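Local coordinates for protein CghA (Chaetomium globosum, PDB 6KBC) that belongs to the Diels-Alderase family of two-domain, beta-rich proteins in the calycin clan and holds the ligand WK1 in a pocket, at residues D39-S42 / P43-E47; D136-A139 / D140-T144; E176-P179 / G180-W183; L231-W235 / G236-T240. All blocks are in the same frame, centred on the assembly; numbering follows the deposited sequence.

In the fold
All four interactions are local, each within one continuous piece of chain. Interaction 1 is buried and leads into strand 46-54. Interactions 2 and 3 are partly buried: the first closes the hairpin of strands 132-137 and 143-150, the second turns the chain into strand 181-200. Interaction 4 is a surface contact, on the link from strand 223-231 to strand 239-249. It touches interactions 1 and 3, whereas interaction 2 stands apart, its centre about 29 Å from that of interaction 4. The chemistry differs too. A serine hydroxyl, an aspartate and a glutamate each accept one backbone N-H, in interactions 1, 2 and 3 respectively. Interaction 4 adds a tryptophan face on WK1.

Interaction 1 (D39-S42 / P43-E47); sequences DKLS and PTAVE
Ser42 to Ala45 form a type I beta turn, a buried local contact just before strand 46-54. The backbone N of Ala45 gives a hydrogen bond to Ser42 O at 3.2 Å. This bond is nearly straight at hydrogen, with an angle of 167°. A second bond supports the same bend. Thr44 N donates to Ser42 OG over 3.3 Å, which makes an ST turn. Ser42 has OG opposite its own N (chi1 165°), and this swings the hydroxyl past the Pro43 ring nitrogen to the amide of Thr44. Pro43 takes the second place of the turn, where its ring restricts the backbone and it has no N-H to offer. The hydroxyl of Thr44 serves another part of the chain, as Thr44 OG1 bonds to Pro232 O. Inside the bend, the methyl Ala45 CB packs on Ser42 CB at 3.7 Å. The Leu41 branch CD1 reaches the same methyl more loosely, with 4.4 Å between Leu41 CD1 and Ala45 CB. Trp37 also touches both Ser42 and Ala45. Before the turn, Leu41 is tied by backbone bonds to Phe15 and Ala17. After it, Ala45 pairs with Gly70 and Val46 with Leu231, as strand 46-54 enters between strands 60-69 and 223-231.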
# COMPACT_ATOMS: atom_id res chain seq x y z
N ASP A 39 14.52 18.82 -1.88
CA ASP A 39 15.87 19.11 -2.35
C ASP A 39 16.92 18.14 -1.84
O ASP A 39 17.70 17.59 -2.63
CB ASP A 39 16.25 20.55 -1.97
CG ASP A 39 15.44 21.58 -2.75
OD1 ASP A 39 15.49 21.56 -4.00
OD2 ASP A 39 14.73 22.38 -2.11
N LYS A 40 16.97 17.92 -0.53
CA LYS A 40 17.85 16.93 0.08
C LYS A 40 16.99 15.90 0.80
O LYS A 40 15.94 16.24 1.35
CB LYS A 40 18.82 17.58 1.08
CG LYS A 40 20.02 18.31 0.46
CD LYS A 40 20.91 17.45 -0.43
CE LYS A 40 22.19 18.21 -0.78
NZ LYS A 40 22.57 18.06 -2.22
N LEU A 41 17.42 14.65 0.78
CA LEU A 41 16.65 13.58 1.41
C LEU A 41 17.23 13.29 2.79
O LEU A 41 18.42 12.97 2.91
CB LEU A 41 16.65 12.32 0.54
CG LEU A 41 15.85 11.13 1.11
CD1 LEU A 41 14.35 11.41 1.12
CD2 LEU A 41 16.16 9.86 0.32
N SER A 42 16.39 13.41 3.81
CA SER A 42 16.81 13.06 5.16
C SER A 42 17.30 11.62 5.20
O SER A 42 16.72 10.73 4.56
CB SER A 42 15.65 13.23 6.14
OG SER A 42 15.93 12.58 7.37
N PRO A 43 18.38 11.33 5.94
CA PRO A 43 18.91 9.96 5.98
C PRO A 43 18.03 8.99 6.76
O PRO A 43 18.33 7.79 6.75
CB PRO A 43 20.27 10.13 6.65
CG PRO A 43 20.12 11.35 7.50
CD PRO A 43 19.19 12.27 6.74
N THR A 44 16.98 9.46 7.43
CA THR A 44 16.05 8.56 8.11
C THR A 44 14.65 8.63 7.52
O THR A 44 13.71 8.08 8.11
CB THR A 44 15.97 8.86 9.61
OG1 THR A 44 15.47 10.19 9.79
CG2 THR A 44 17.35 8.74 10.25
N ALA A 45 14.47 9.33 6.41
CA ALA A 45 13.15 9.48 5.83
C ALA A 45 12.91 8.44 4.76
O ALA A 45 13.84 7.87 4.18
CB ALA A 45 12.96 10.88 5.25
N VAL A 46 11.64 8.17 4.50
CA VAL A 46 11.23 7.32 3.40
C VAL A 46 9.97 7.90 2.79
O VAL A 46 9.05 8.29 3.51
CB VAL A 46 11.03 5.85 3.84
CG1 VAL A 46 9.92 5.74 4.86
CG2 VAL A 46 10.69 4.99 2.62
N GLU A 47 9.97 8.03 1.47
CA GLU A 47 8.80 8.44 0.72
C GLU A 47 8.40 7.30 -0.20
O GLU A 47 9.26 6.62 -0.77
CB GLU A 47 9.07 9.71 -0.08
CG GLU A 47 9.49 10.87 0.80
CD GLU A 47 9.06 12.22 0.27
OE1 GLU A 47 9.94 13.03 -0.06
OE2 GLU A 47 7.85 12.47 0.21

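Interaction 2 (D136-A139 / D140-T144); sequences DVAA and DLSTT
The Asp140 carboxylate meets the Ala138 methyl at one side and Ser142 at the other. Ala138 CB is 3.5 Å from Asp140 OD1. Ser142 gives OD1 two hydrogen bonds, both from the side of the carboxylate plane away from the Ala138 methyl. Ser142 OG donates on the syn side, close to the plane, with 2.6 Å between it and Asp140 OD1. Ser142 N donates from above the plane, at 3.0 Å from Asp140 OD1, and this bond defines an Asx turn. Asp140 CG sits between its own N and carbonyl carbon (chi1 63°), which folds the carboxylate back over the following residues. Two bonds on one oxygen should limit its rotation. The Ala138 methyl also lies against the hydroxyl oxygens of Ser142 and Thr143.

The backbone closes the bend. Leu141 N bonds to Ala138 O at 3.0 Å, across a type I turn from Ala138 to Leu141. Beyond the turn, Ala138 N bonds to Thr143 O, also at 3.0 Å. Val137 and Thr144 then form an antiparallel non-hydrogen-bonded pair.

Apolar groups cover the other face of the hairpin. Val137 CG1 touches Leu141 CD2 at 3.7 Å, the two side chains crossing at a slant. Val137 CG2 runs beside Thr144 CG2, 4.1 Å away. Leu33 covers Val137 and Leu141, while Phe51 of strand 46-54 touches Val137 and Thr144. The hairpin lies between strands 113-119 and 154-162, with Val137 paired to Val114 and Thr144 to His160.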
# COMPACT_ATOMS: atom_id res chain seq x y z
N ASP A 136 2.72 8.70 -13.58
CA ASP A 136 2.11 9.95 -13.99
C ASP A 136 0.72 10.00 -13.38
O ASP A 136 -0.06 9.05 -13.53
CB ASP A 136 2.04 10.02 -15.52
CG ASP A 136 1.98 11.44 -16.04
OD1 ASP A 136 3.04 12.11 -16.06
OD2 ASP A 136 0.87 11.85 -16.46
N VAL A 137 0.39 11.09 -12.70
CA VAL A 137 -0.91 11.23 -12.07
C VAL A 137 -1.53 12.54 -12.50
O VAL A 137 -0.89 13.59 -12.39
CB VAL A 137 -0.83 11.15 -10.53
CG1 VAL A 137 -2.20 11.22 -9.95
CG2 VAL A 137 -0.12 9.87 -10.10
N ALA A 138 -2.78 12.49 -12.95
CA ALA A 138 -3.52 13.69 -13.33
C ALA A 138 -3.62 14.65 -12.15
O ALA A 138 -3.61 14.24 -10.98
CB ALA A 138 -4.91 13.32 -13.82
N ALA A 139 -3.69 15.94 -12.46
CA ALA A 139 -3.84 16.95 -11.42
C ALA A 139 -5.14 16.76 -10.64
O ALA A 139 -5.18 17.04 -9.43
CB ALA A 139 -3.80 18.36 -12.02
N ASP A 140 -6.21 16.34 -11.30
CA ASP A 140 -7.44 16.07 -10.56
C ASP A 140 -7.53 14.65 -10.01
O ASP A 140 -8.61 14.24 -9.58
CB ASP A 140 -8.68 16.36 -11.41
CG ASP A 140 -8.79 15.47 -12.63
OD1 ASP A 140 -7.97 14.53 -12.78
OD2 ASP A 140 -9.75 15.67 -13.41
N LEU A 141 -6.42 13.91 -10.03
CA LEU A 141 -6.34 12.54 -9.50
C LEU A 141 -7.29 11.59 -10.22
O LEU A 141 -7.70 10.55 -9.66
CB LEU A 141 -6.60 12.52 -7.99
CG LEU A 141 -5.64 13.35 -7.13
CD1 LEU A 141 -6.03 13.27 -5.67
CD2 LEU A 141 -4.19 12.93 -7.33
N SER A 142 -7.68 11.91 -11.45
CA SER A 142 -8.66 11.07 -12.11
C SER A 142 -8.03 9.85 -12.75
O SER A 142 -8.72 8.85 -12.97
CB SER A 142 -9.41 11.89 -13.17
OG SER A 142 -8.47 12.34 -14.13
N THR A 143 -6.74 9.91 -13.06
CA THR A 143 -6.08 8.84 -13.80
C THR A 143 -4.63 8.77 -13.38
O THR A 143 -4.05 9.76 -12.92
CB THR A 143 -6.12 9.06 -15.33
OG1 THR A 143 -5.19 10.09 -15.67
CG2 THR A 143 -7.51 9.44 -15.83
N THR A 144 -4.04 7.59 -13.56
CA THR A 144 -2.61 7.39 -13.41
C THR A 144 -2.10 6.59 -14.58
O THR A 144 -2.85 5.85 -15.23
CB THR A 144 -2.22 6.62 -12.12
OG1 THR A 144 -2.47 5.23 -12.31
CG2 THR A 144 -2.99 7.10 -10.95

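Interaction 3 (E176-P179 / G180-W183); sequences EVAP and GAYW
Gly180 opens 180-183 by giving its backbone N to Glu176 OE2, 2.9 Å away. The bond is nearly straight at hydrogen (173°), though the N-H meets the carboxylate from above its plane. Glu176 keeps an extended chain beyond CG, and this carries its acid group back across the turn. Gly180 holds the third place of a type II turn from Ala178 to Ala181, where phi is positive, a shape that suits a residue without a side chain.

Ala181 closes the turn. Its N bonds to Ala178 O at 2.9 Å. Its carbonyl accepts in return from two neighbouring amides: Val177 N lies 2.8 Å from Ala181 O, while Ala178 N makes a weak bond to the same oxygen at 3.3 Å. The methyls Ala178 CB and Ala181 CB lie 4.2 Å apart on one face.

Tyr182 comes next, in a non-hydrogen-bonded pair with Glu176. Its ring lies against the acid's chain, Tyr182 CE1 being 3.6 Å from Glu176 CG. The two side chains meet aslant, with ring and carboxylate planes 41° apart. Trp230 stacks with this ring.

At Trp183, CB packs on Val177 CB at 3.8 Å. The side chains run alongside each other here. With CG opposite its own N (chi1 -178°), Trp183 carries its indole off from Val177 to WK1. Trp183 NE1 bonds to Asp227 OD2, and Met257 touches both Val177 and Trp183. Val177 and Ala178 facing the single residue Ala181 make a classic beta bulge, set beside a type II turn at the start of a strand that supplies Trp183 to the ligand pocket.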
# COMPACT_ATOMS: atom_id res chain seq x y z
N GLU A 176 -2.37 10.59 8.83
CA GLU A 176 -1.46 9.79 9.63
C GLU A 176 -1.83 8.32 9.54
O GLU A 176 -3.01 7.96 9.48
CB GLU A 176 -1.52 10.25 11.08
CG GLU A 176 -0.81 11.57 11.32
CD GLU A 176 -0.73 11.92 12.80
OE1 GLU A 176 -1.67 11.59 13.55
OE2 GLU A 176 0.30 12.51 13.20
N VAL A 177 -0.81 7.47 9.54
CA VAL A 177 -0.96 6.05 9.87
C VAL A 177 -0.37 5.75 11.24
O VAL A 177 -0.57 4.63 11.75
CB VAL A 177 -0.30 5.17 8.79
CG1 VAL A 177 1.20 5.38 8.78
CG2 VAL A 177 -0.67 3.69 8.94
N ALA A 178 0.36 6.69 11.82
CA ALA A 178 0.85 6.70 13.19
C ALA A 178 1.29 8.13 13.48
O ALA A 178 1.37 8.95 12.55
CB ALA A 178 2.01 5.70 13.39
N PRO A 179 1.55 8.48 14.76
CA PRO A 179 1.99 9.86 15.04
C PRO A 179 3.18 10.28 14.18
O PRO A 179 4.23 9.63 14.19
CB PRO A 179 2.36 9.82 16.53
CG PRO A 179 1.49 8.73 17.10
CD PRO A 179 1.39 7.69 16.00
N GLY A 180 3.00 11.34 13.39
CA GLY A 180 4.06 11.86 12.55
C GLY A 180 4.49 10.95 11.42
O GLY A 180 5.57 11.17 10.84
N ALA A 181 3.69 9.94 11.09
CA ALA A 181 3.96 9.04 9.98
C ALA A 181 2.70 8.97 9.12
O ALA A 181 1.59 8.88 9.65
CB ALA A 181 4.35 7.64 10.49
N TYR A 182 2.86 9.05 7.80
CA TYR A 182 1.73 9.27 6.91
C TYR A 182 1.62 8.16 5.89
O TYR A 182 2.62 7.75 5.30
CB TYR A 182 1.82 10.63 6.22
CG TYR A 182 2.06 11.71 7.23
CD1 TYR A 182 1.00 12.32 7.89
CD2 TYR A 182 3.35 12.08 7.56
CE1 TYR A 182 1.22 13.29 8.84
CE2 TYR A 182 3.58 13.05 8.51
CZ TYR A 182 2.52 13.65 9.14
OH TYR A 182 2.77 14.62 10.09
N TRP A 183 0.40 7.64 5.75
CA TRP A 183 0.05 6.71 4.70
C TRP A 183 -1.43 6.90 4.45
O TRP A 183 -2.25 6.73 5.36
CB TRP A 183 0.36 5.26 5.07
CG TRP A 183 0.03 4.31 3.97
CD1 TRP A 183 -1.21 4.04 3.47
CD2 TRP A 183 0.96 3.52 3.23
NE1 TRP A 183 -1.11 3.12 2.45
CE2 TRP A 183 0.21 2.78 2.29
CE3 TRP A 183 2.34 3.35 3.28
CZ2 TRP A 183 0.80 1.91 1.39
CZ3 TRP A 183 2.92 2.48 2.39
CH2 TRP A 183 2.16 1.78 1.45

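Interaction 4 (L231-W235 / G236-T240); sequences LPMVW and GKEAT. With WK1 ((2S)-3-[(2S,4E)-4-[[(1R,2S,4aR,6S,8R,8aS)-2-[(E)-but-2-en-2-yl]-6,8-dimethyl-1,2,4a,5,6,7,8,8a-octahydronaphthalen-1-yl]-oxidanyl-methylidene]-3,5-bis(oxidanylidene)pyrrolidin-2-yl]-2-methyl-2-oxidanyl-propanoic acid), chain B.
Trp235 and Glu238 are joined by the main backbone hydrogen bond of this bend. Glu238 N is 2.9 Å from Trp235 O. A weak bond precedes it, from Lys237 N to Val234 O over 3.5 Å.

Two contacts are made between side-chain carbons. Val234 CG2 presses on the extended Lys237 chain, and the 3.3 Å between Val234 CG2 and Lys237 CD is tight. Met233 CG meets Glu238 CG at 4.0 Å, with the two side chains at about a right angle. The acid end of Glu238 turns elsewhere, to a salt bridge with Lys265.

Ring contacts centre on Trp235. Its CG lies between its own N and carbonyl carbon (chi1 77°), which brings the indole over the N of Gly236. The opposite face is covered by WK1, whose atom C2 sits over the ring centre, 3.8 Å from Trp235 CD2. Ala239 CB comes to the ring edge, 3.9 Å from Trp235 CE3. Leu231 adds a second apolar wall: its CD1 is 3.6 Å from the WK1 methyl C10.

The bend carries the chain from strand 223-231 to strand 239-249. Beyond it, Glu238 bonds through the backbone to Lys262, and Thr240 to Val260 of strand 252-261.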
# COMPACT_ATOMS: atom_id res chain seq x y z
N LEU A 231 7.53 9.23 5.85
CA LEU A 231 7.92 9.13 7.25
C LEU A 231 9.29 9.77 7.40
O LEU A 231 10.18 9.51 6.58
CB LEU A 231 8.02 7.67 7.72
CG LEU A 231 6.76 6.89 7.99
CD1 LEU A 231 6.25 6.30 6.67
CD2 LEU A 231 7.12 5.79 8.98
N PRO A 232 9.51 10.58 8.44
CA PRO A 232 10.85 11.13 8.69
C PRO A 232 11.73 10.24 9.55
O PRO A 232 12.85 10.64 9.87
CB PRO A 232 10.53 12.44 9.42
CG PRO A 232 9.29 12.13 10.18
CD PRO A 232 8.49 11.17 9.32
N MET A 233 11.20 9.08 9.94
CA MET A 233 11.93 8.11 10.79
C MET A 233 11.91 6.73 10.13
O MET A 233 11.03 6.47 9.34
CB MET A 233 11.33 8.03 12.19
CG MET A 233 10.05 7.23 12.30
SD MET A 233 8.60 8.01 11.64
CE MET A 233 8.20 9.24 12.87
N VAL A 234 12.89 5.90 10.43
CA VAL A 234 12.91 4.59 9.79
C VAL A 234 11.80 3.80 10.47
O VAL A 234 11.73 3.73 11.71
CB VAL A 234 14.27 3.89 9.88
CG1 VAL A 234 15.36 4.69 9.21
CG2 VAL A 234 14.61 3.44 11.26
N TRP A 235 10.88 3.26 9.68
CA TRP A 235 9.67 2.74 10.29
C TRP A 235 9.91 1.39 10.95
O TRP A 235 9.23 1.04 11.92
CB TRP A 235 8.56 2.67 9.23
CG TRP A 235 8.66 1.55 8.29
CD1 TRP A 235 9.36 1.50 7.11
CD2 TRP A 235 7.99 0.30 8.41
NE1 TRP A 235 9.18 0.28 6.50
CE2 TRP A 235 8.34 -0.48 7.28
CE3 TRP A 235 7.13 -0.25 9.36
CZ2 TRP A 235 7.85 -1.77 7.08
CZ3 TRP A 235 6.64 -1.53 9.17
CH2 TRP A 235 7.01 -2.27 8.04
N GLY A 236 10.90 0.65 10.47
CA GLY A 236 11.21 -0.64 11.05
C GLY A 236 11.57 -0.57 12.52
O GLY A 236 11.29 -1.51 13.27
N LYS A 237 12.18 0.53 12.95
CA LYS A 237 12.53 0.68 14.35
C LYS A 237 11.34 1.07 15.21
O LYS A 237 11.46 1.10 16.43
CB LYS A 237 13.63 1.73 14.53
CG LYS A 237 15.01 1.32 14.00
CD LYS A 237 15.97 2.51 14.09
CE LYS A 237 17.37 2.16 13.63
NZ LYS A 237 18.38 3.11 14.19
N GLU A 238 10.19 1.36 14.59
CA GLU A 238 9.03 1.80 15.33
C GLU A 238 7.91 0.76 15.39
O GLU A 238 7.00 0.92 16.22
CB GLU A 238 8.49 3.09 14.72
CG GLU A 238 9.40 4.29 14.95
CD GLU A 238 9.24 4.86 16.35
OE1 GLU A 238 8.32 5.69 16.54
OE2 GLU A 238 10.02 4.47 17.25
N ALA A 239 7.94 -0.29 14.56
CA ALA A 239 6.81 -1.20 14.42
C ALA A 239 7.23 -2.64 14.66
O ALA A 239 8.37 -3.02 14.40
CB ALA A 239 6.16 -1.08 13.03
N THR A 240 6.28 -3.45 15.13
CA THR A 240 6.43 -4.91 15.13
C THR A 240 5.52 -5.58 14.11
O THR A 240 5.70 -6.78 13.85
CB THR A 240 6.15 -5.51 16.51
OG1 THR A 240 4.90 -5.01 17.02
CG2 THR A 240 7.27 -5.14 17.50
O WK1 B . 10.76 -5.97 -1.61
C17 WK1 B . 9.59 -5.91 -1.88
O1 WK1 B . 9.17 -6.16 -2.98
C19 WK1 B . 8.60 -5.54 -0.85
O2 WK1 B . 9.17 -5.42 0.41
C18 WK1 B . 7.59 -6.64 -0.73
C20 WK1 B . 8.08 -4.21 -1.31
C22 WK1 B . 6.82 -3.86 -0.63
N WK1 B . 6.09 -2.70 -1.09
C21 WK1 B . 5.72 -1.97 -0.05
O5 WK1 B . 5.01 -0.87 -0.18
C23 WK1 B . 6.87 -3.65 0.80
O4 WK1 B . 7.46 -4.44 1.68
C24 WK1 B . 6.18 -2.49 1.25
C16 WK1 B . 6.01 -2.03 2.62
O3 WK1 B . 6.54 -2.73 3.55
C9 WK1 B . 5.16 -0.87 2.92
C8 WK1 B . 3.77 -1.56 2.98
C12 WK1 B . 3.44 -2.65 1.98
C13 WK1 B . 2.78 -2.42 0.87
C90 WK1 B . 2.48 -3.51 -0.10
C14 WK1 B . 3.87 -4.05 2.24
C7 WK1 B . 3.51 -2.17 4.33
C6 WK1 B . 3.64 -1.43 5.39
C3 WK1 B . 4.33 -0.12 5.22
C4 WK1 B . 5.47 -0.16 4.23
C5 WK1 B . 5.86 1.28 3.94
C11 WK1 B . 7.11 1.32 3.12
C2 WK1 B . 4.69 0.62 6.48
C1 WK1 B . 4.82 2.05 6.07
C10 WK1 B . 4.97 3.02 7.20
C WK1 B . 6.01 2.15 5.17